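Local coordinates for protein secretion chaperonin CsaA (Picrophilus torridus, PDB 5ZDI) that probably binds tRNA through an OB-fold tRNA-binding domain and is named as a chaperone of protein secretion, at residues I50-I64 with V83-P97. Residues are numbered along the deposited sequence; the frame is centred on the assembly and turned at random.
With GOL (glycerol), chain C.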
loop_
_atom_site.group_PDB
_atom_site.type_symbol
_atom_site.label_atom_id
_atom_site.label_comp_id
_atom_site.label_asym_id
_atom_site.label_seq_id
_atom_site.Cartn_x
_atom_site.Cartn_y
_atom_site.Cartn_z
ATOM N N ILE A 50 -15.585 -2.829 2.241
ATOM C CA ILE A 50 -15.373 -2.759 0.793
ATOM C C ILE A 50 -16.576 -3.308 -0.014
ATOM O O ILE A 50 -16.452 -3.847 -1.118
ATOM C CB ILE A 50 -14.061 -3.395 0.371
ATOM C CG1 ILE A 50 -14.022 -4.860 0.792
ATOM C CG2 ILE A 50 -12.872 -2.617 0.972
ATOM C CD1 ILE A 50 -12.756 -5.623 0.287
ATOM N N THR A 51 -17.780 -3.112 0.530
ATOM C CA THR A 51 -18.960 -3.658 -0.130
ATOM C C THR A 51 -19.388 -2.877 -1.377
ATOM O O THR A 51 -20.369 -3.242 -2.044
ATOM C CB THR A 51 -20.163 -3.786 0.838
ATOM O OG1 THR A 51 -20.620 -2.471 1.199
ATOM C CG2 THR A 51 -19.750 -4.514 1.999
ATOM N N ASN A 52 -18.682 -1.802 -1.711
ATOM C CA ASN A 52 -18.738 -1.264 -3.047
ATOM C C ASN A 52 -18.272 -2.207 -4.118
ATOM O O ASN A 52 -18.661 -2.086 -5.303
ATOM C CB ASN A 52 -18.016 0.108 -3.145
ATOM C CG ASN A 52 -16.571 0.142 -2.502
ATOM O OD1 ASN A 52 -16.358 -0.352 -1.348
ATOM N ND2 ASN A 52 -15.594 0.814 -3.227
ATOM N N TYR A 53 -17.437 -3.203 -3.735
ATOM C CA TYR A 53 -17.060 -4.250 -4.648
ATOM C C TYR A 53 -18.084 -5.390 -4.489
ATOM O O TYR A 53 -18.436 -5.716 -3.371
ATOM C CB TYR A 53 -15.702 -4.812 -4.316
ATOM C CG TYR A 53 -14.525 -3.898 -4.558
ATOM C CD1 TYR A 53 -14.243 -2.842 -3.639
ATOM C CD2 TYR A 53 -13.603 -4.145 -5.553
ATOM C CE1 TYR A 53 -13.168 -2.005 -3.844
ATOM C CE2 TYR A 53 -12.512 -3.317 -5.756
ATOM C CZ TYR A 53 -12.311 -2.259 -4.886
ATOM O OH TYR A 53 -11.202 -1.410 -5.048
ATOM N N LYS A 54 -18.435 -6.061 -5.573
ATOM C CA LYS A 54 -19.222 -7.282 -5.491
ATOM C C LYS A 54 -18.308 -8.387 -5.084
ATOM O O LYS A 54 -17.111 -8.316 -5.333
ATOM C CB LYS A 54 -19.910 -7.637 -6.840
ATOM C CG LYS A 54 -20.776 -6.524 -7.394
ATOM C CD LYS A 54 -21.714 -5.962 -6.360
ATOM N N LYS A 55 -18.874 -9.374 -4.428
ATOM C CA LYS A 55 -18.090 -10.499 -3.941
ATOM C C LYS A 55 -17.254 -11.087 -5.069
ATOM O O LYS A 55 -16.059 -11.350 -4.889
ATOM C CB LYS A 55 -18.974 -11.514 -3.268
ATOM C CG LYS A 55 -19.644 -11.000 -1.988
ATOM C CD LYS A 55 -20.410 -12.133 -1.286
ATOM C CE LYS A 55 -21.838 -11.700 -0.927
ATOM N NZ LYS A 55 -22.686 -12.585 -0.026
ATOM N N ASP A 56 -17.849 -11.291 -6.246
ATOM C CA ASP A 56 -17.101 -11.850 -7.363
ATOM C C ASP A 56 -15.945 -11.006 -7.876
ATOM O O ASP A 56 -15.011 -11.559 -8.429
ATOM C CB ASP A 56 -18.040 -12.259 -8.512
ATOM C CG ASP A 56 -18.786 -13.574 -8.221
ATOM O OD1 ASP A 56 -18.130 -14.604 -7.917
ATOM O OD2 ASP A 56 -20.024 -13.579 -8.328
ATOM N N GLU A 57 -15.958 -9.706 -7.628
ATOM C CA GLU A 57 -14.801 -8.849 -7.910
ATOM C C GLU A 57 -13.638 -9.047 -6.988
ATOM O O GLU A 57 -12.540 -8.751 -7.376
ATOM C CB GLU A 57 -15.178 -7.391 -7.940
ATOM C CG GLU A 57 -16.325 -7.146 -8.966
ATOM C CD GLU A 57 -16.740 -5.689 -8.919
ATOM O OE1 GLU A 57 -17.174 -5.127 -7.906
ATOM O OE2 GLU A 57 -16.595 -5.078 -9.937
ATOM N N LEU A 58 -13.849 -9.652 -5.820
ATOM C CA LEU A 58 -12.775 -9.773 -4.870
ATOM C C LEU A 58 -12.135 -11.171 -4.917
ATOM O O LEU A 58 -11.021 -11.353 -4.483
ATOM C CB LEU A 58 -13.296 -9.452 -3.472
ATOM C CG LEU A 58 -13.896 -8.113 -3.245
ATOM C CD1 LEU A 58 -14.579 -7.978 -1.897
ATOM C CD2 LEU A 58 -12.776 -7.055 -3.336
ATOM N N ILE A 59 -12.863 -12.190 -5.370
ATOM C CA ILE A 59 -12.285 -13.551 -5.439
ATOM C C ILE A 59 -11.036 -13.555 -6.316
ATOM O O ILE A 59 -11.025 -13.085 -7.494
ATOM C CB ILE A 59 -13.327 -14.530 -5.965
ATOM C CG1 ILE A 59 -14.529 -14.575 -4.994
ATOM C CG2 ILE A 59 -12.716 -15.890 -6.247
ATOM C CD1 ILE A 59 -14.275 -15.424 -3.781
ATOM N N ASN A 60 -9.966 -14.137 -5.755
ATOM C CA ASN A 60 -8.679 -14.123 -6.390
ATOM C C ASN A 60 -8.051 -12.789 -6.737
ATOM O O ASN A 60 -7.101 -12.706 -7.533
ATOM C CB ASN A 60 -8.638 -15.180 -7.554
ATOM C CG ASN A 60 -8.685 -16.611 -6.974
ATOM O OD1 ASN A 60 -7.873 -16.926 -6.021
ATOM N ND2 ASN A 60 -9.660 -17.442 -7.426
ATOM N N LYS A 61 -8.496 -11.726 -6.059
ATOM C CA LYS A 61 -7.836 -10.438 -6.151
ATOM C C LYS A 61 -6.626 -10.328 -5.218
ATOM O O LYS A 61 -6.738 -10.672 -4.014
ATOM C CB LYS A 61 -8.858 -9.332 -5.812
ATOM C CG LYS A 61 -8.419 -7.954 -6.219
ATOM C CD LYS A 61 -9.403 -6.944 -5.688
ATOM C CE LYS A 61 -8.943 -5.458 -5.761
ATOM N NZ LYS A 61 -8.558 -5.064 -7.062
ATOM N N LYS A 62 -5.480 -9.849 -5.742
ATOM C CA LYS A 62 -4.286 -9.588 -4.905
ATOM C C LYS A 62 -4.459 -8.269 -4.179
ATOM O O LYS A 62 -4.821 -7.230 -4.777
ATOM C CB LYS A 62 -2.991 -9.568 -5.723
ATOM C CG LYS A 62 -2.708 -10.900 -6.316
ATOM C CD LYS A 62 -1.471 -10.843 -7.189
ATOM C CE LYS A 62 -1.323 -12.208 -7.846
ATOM N NZ LYS A 62 -0.166 -12.103 -8.815
ATOM N N ILE A 63 -4.343 -8.344 -2.890
ATOM C CA ILE A 63 -4.527 -7.180 -2.019
ATOM C C ILE A 63 -3.238 -6.990 -1.176
ATOM O O ILE A 63 -2.306 -7.810 -1.241
ATOM C CB ILE A 63 -5.768 -7.360 -1.109
ATOM C CG1 ILE A 63 -5.771 -8.616 -0.249
ATOM C CG2 ILE A 63 -7.032 -7.386 -1.943
ATOM C CD1 ILE A 63 -4.793 -8.565 0.900
ATOM N N ILE A 64 -3.225 -5.900 -0.405
ATOM C CA ILE A 64 -2.175 -5.593 0.468
ATOM C C ILE A 64 -2.678 -5.444 1.868
ATOM O O ILE A 64 -3.682 -4.800 2.108
ATOM C CB ILE A 64 -1.576 -4.193 -0.009
ATOM C CG1 ILE A 64 -1.210 -4.217 -1.494
ATOM C CG2 ILE A 64 -0.376 -3.752 0.784
ATOM C CD1 ILE A 64 -0.134 -5.239 -1.871
ATOM N N VAL A 83 -6.680 -4.889 5.588
ATOM C CA VAL A 83 -6.559 -4.762 4.158
ATOM C C VAL A 83 -6.484 -3.257 3.814
ATOM O O VAL A 83 -7.282 -2.488 4.334
ATOM C CB VAL A 83 -7.706 -5.410 3.450
ATOM C CG1 VAL A 83 -7.571 -5.257 1.913
ATOM C CG2 VAL A 83 -7.694 -6.877 3.766
ATOM N N LEU A 84 -5.521 -2.853 2.983
ATOM C CA LEU A 84 -5.269 -1.410 2.770
ATOM C C LEU A 84 -6.046 -0.936 1.608
ATOM O O LEU A 84 -6.013 -1.564 0.509
ATOM C CB LEU A 84 -3.800 -1.131 2.527
ATOM C CG LEU A 84 -2.992 -1.539 3.796
ATOM C CD1 LEU A 84 -1.563 -1.133 3.514
ATOM C CD2 LEU A 84 -3.580 -0.963 5.048
ATOM N N GLY A 85 -6.688 0.191 1.805
ATOM C CA GLY A 85 -7.331 0.843 0.671
ATOM C C GLY A 85 -7.336 2.342 0.856
ATOM O O GLY A 85 -7.201 2.782 1.956
ATOM N N ALA A 86 -7.499 3.077 -0.242
ATOM C CA ALA A 86 -7.591 4.513 -0.250
ATOM C C ALA A 86 -9.027 4.940 0.002
ATOM O O ALA A 86 -9.956 4.388 -0.542
ATOM C CB ALA A 86 -7.099 5.042 -1.548
ATOM N N ILE A 87 -9.193 5.982 0.798
ATOM C CA ILE A 87 -10.550 6.586 1.014
ATOM C C ILE A 87 -10.756 7.641 -0.021
ATOM O O ILE A 87 -10.013 8.633 -0.098
ATOM C CB ILE A 87 -10.584 7.247 2.406
ATOM C CG1 ILE A 87 -10.254 6.177 3.500
ATOM C CG2 ILE A 87 -11.918 7.907 2.663
ATOM C CD1 ILE A 87 -10.109 6.718 4.891
ATOM N N THR A 88 -11.679 7.375 -0.900
ATOM C CA THR A 88 -11.831 8.225 -2.080
ATOM C C THR A 88 -13.237 8.793 -2.083
ATOM O O THR A 88 -14.099 8.332 -1.354
ATOM C CB THR A 88 -11.633 7.489 -3.407
ATOM O OG1 THR A 88 -12.815 6.731 -3.733
ATOM C CG2 THR A 88 -10.359 6.600 -3.342
ATOM N N GLY A 89 -13.463 9.696 -3.026
ATOM C CA GLY A 89 -14.808 10.247 -3.248
ATOM C C GLY A 89 -15.807 9.207 -3.751
ATOM O O GLY A 89 -17.016 9.419 -3.641
ATOM N N ASP A 90 -15.323 8.075 -4.270
ATOM C CA ASP A 90 -16.172 6.946 -4.730
ATOM C C ASP A 90 -16.075 5.693 -3.764
ATOM O O ASP A 90 -16.226 4.567 -4.212
ATOM C CB ASP A 90 -15.774 6.660 -6.200
ATOM C CG ASP A 90 -16.721 5.662 -6.944
ATOM O OD1 ASP A 90 -17.957 5.758 -6.718
ATOM O OD2 ASP A 90 -16.231 4.788 -7.763
ATOM N N GLY A 91 -15.900 5.901 -2.446
ATOM C CA GLY A 91 -15.642 4.828 -1.521
ATOM C C GLY A 91 -14.174 4.321 -1.445
ATOM O O GLY A 91 -13.245 4.897 -2.043
ATOM N N VAL A 92 -14.027 3.254 -0.698
ATOM C CA VAL A 92 -12.751 2.642 -0.466
ATOM C C VAL A 92 -12.311 1.937 -1.758
ATOM O O VAL A 92 -12.996 1.094 -2.266
ATOM C CB VAL A 92 -12.811 1.685 0.701
ATOM C CG1 VAL A 92 -11.473 0.944 0.902
ATOM C CG2 VAL A 92 -13.135 2.448 2.010
ATOM N N LYS A 93 -11.074 2.215 -2.199
ATOM C CA LYS A 93 -10.512 1.580 -3.383
ATOM C C LYS A 93 -9.267 0.832 -2.920
ATOM O O LYS A 93 -8.265 1.439 -2.496
ATOM C CB LYS A 93 -10.145 2.620 -4.406
ATOM C CG LYS A 93 -11.343 3.359 -4.954
ATOM C CD LYS A 93 -12.158 2.505 -5.961
ATOM C CE LYS A 93 -13.276 3.360 -6.527
ATOM N NZ LYS A 93 -14.128 2.636 -7.446
ATOM N N LEU A 94 -9.327 -0.479 -3.034
ATOM C CA LEU A 94 -8.196 -1.336 -2.644
ATOM C C LEU A 94 -6.892 -0.953 -3.326
ATOM O O LEU A 94 -6.848 -0.634 -4.534
ATOM C CB LEU A 94 -8.452 -2.813 -2.935
ATOM C CG LEU A 94 -9.623 -3.372 -2.088
ATOM C CD1 LEU A 94 -10.040 -4.726 -2.660
ATOM C CD2 LEU A 94 -9.244 -3.402 -0.588
ATOM N N LEU A 95 -5.814 -1.193 -2.596
ATOM C CA LEU A 95 -4.477 -1.216 -3.123
ATOM C C LEU A 95 -4.169 -2.570 -3.727
ATOM O O LEU A 95 -4.589 -3.630 -3.147
ATOM C CB LEU A 95 -3.470 -0.946 -2.010
ATOM C CG LEU A 95 -3.594 0.319 -1.227
ATOM C CD1 LEU A 95 -2.291 0.613 -0.466
ATOM C CD2 LEU A 95 -3.968 1.518 -2.002
ATOM N N THR A 96 -3.528 -2.581 -4.920
ATOM C CA THR A 96 -3.137 -3.826 -5.538
ATOM C C THR A 96 -1.664 -3.725 -5.983
ATOM O O THR A 96 -1.220 -2.623 -6.413
ATOM C CB THR A 96 -4.070 -4.130 -6.745
ATOM O OG1 THR A 96 -3.658 -3.416 -7.892
ATOM C CG2 THR A 96 -5.611 -3.750 -6.409
ATOM N N PRO A 97 -0.891 -4.830 -5.920
ATOM C CA PRO A 97 0.431 -4.752 -6.474
ATOM C C PRO A 97 0.420 -4.964 -7.960
ATOM O O PRO A 97 -0.401 -5.714 -8.466
ATOM C CB PRO A 97 1.171 -5.921 -5.784
ATOM C CG PRO A 97 0.110 -6.954 -5.642
ATOM C CD PRO A 97 -1.129 -6.194 -5.377
HETATM C C1 GOL C . -15.532 -0.495 -6.458
HETATM O O1 GOL C . -15.869 0.882 -6.163
HETATM C C2 GOL C . -15.321 -0.664 -7.945
HETATM O O2 GOL C . -14.241 0.166 -8.406
HETATM C C3 GOL C . -14.967 -2.098 -8.277
HETATM O O3 GOL C . -14.920 -2.190 -9.699
HETATM O O HOH W 1 -16.349 1.754 0.562
HETATM O O HOH W 2 -5.371 -4.039 -0.639
#
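Leu94, on the strand 91-97 of an OB-fold tRNA-binding domain, packs its side chain onto the segment that runs from Ile50 through a turn and short helix to strand 62-64. Its branched end suits the place because its two methyls spread over several apolar neighbours: CD2 meets Ile50 CG2, while CD1 touches Leu58 CD2 (3.7 Å) and Ile63 CG2. The same CD1 lies over one face of the Tyr53 ring as a CH-pi contact, 4.3 Å from the centroid and 20° off the normal. Lys61 adds its aliphatic chain, with CE pressed tightly on Leu94 CD1 at 3.4 Å; its bend at chi4 (54°) leads NZ to a salt bridge with Asp98 of the second subunit.

Polar bonds tie the 50-53 turn to the strand. Tyr53 OH accepts from Leu94 N (2.9 Å), a bent bond at 146°, and also bonds Asp98 of the second subunit. A phenylalanine here would probably keep the CH-pi contact but leave Leu94 N and that carboxylate without their shared hydroxyl. Asn52 suits its site because an amide both donates and accepts: ND2 reaches Val92 O in a nearly straight bond (2.8 Å), and OD1 accepts from a water that in turn takes Val92 N. A glycerol, probably from the crystallisation liquor, lies against the other face of Tyr53, where Asn52 ND2 and Lys93 NZ both donate to its O1.

Farther along, strand 62-64 pairs antiparallel with strand 77-88 through Leu84 N to Ile64 O (2.8 Å). Ile64 fills the angle between the strands, its CG1 against Leu95 CB and its CD1 3.8 Å from Pro97 CD.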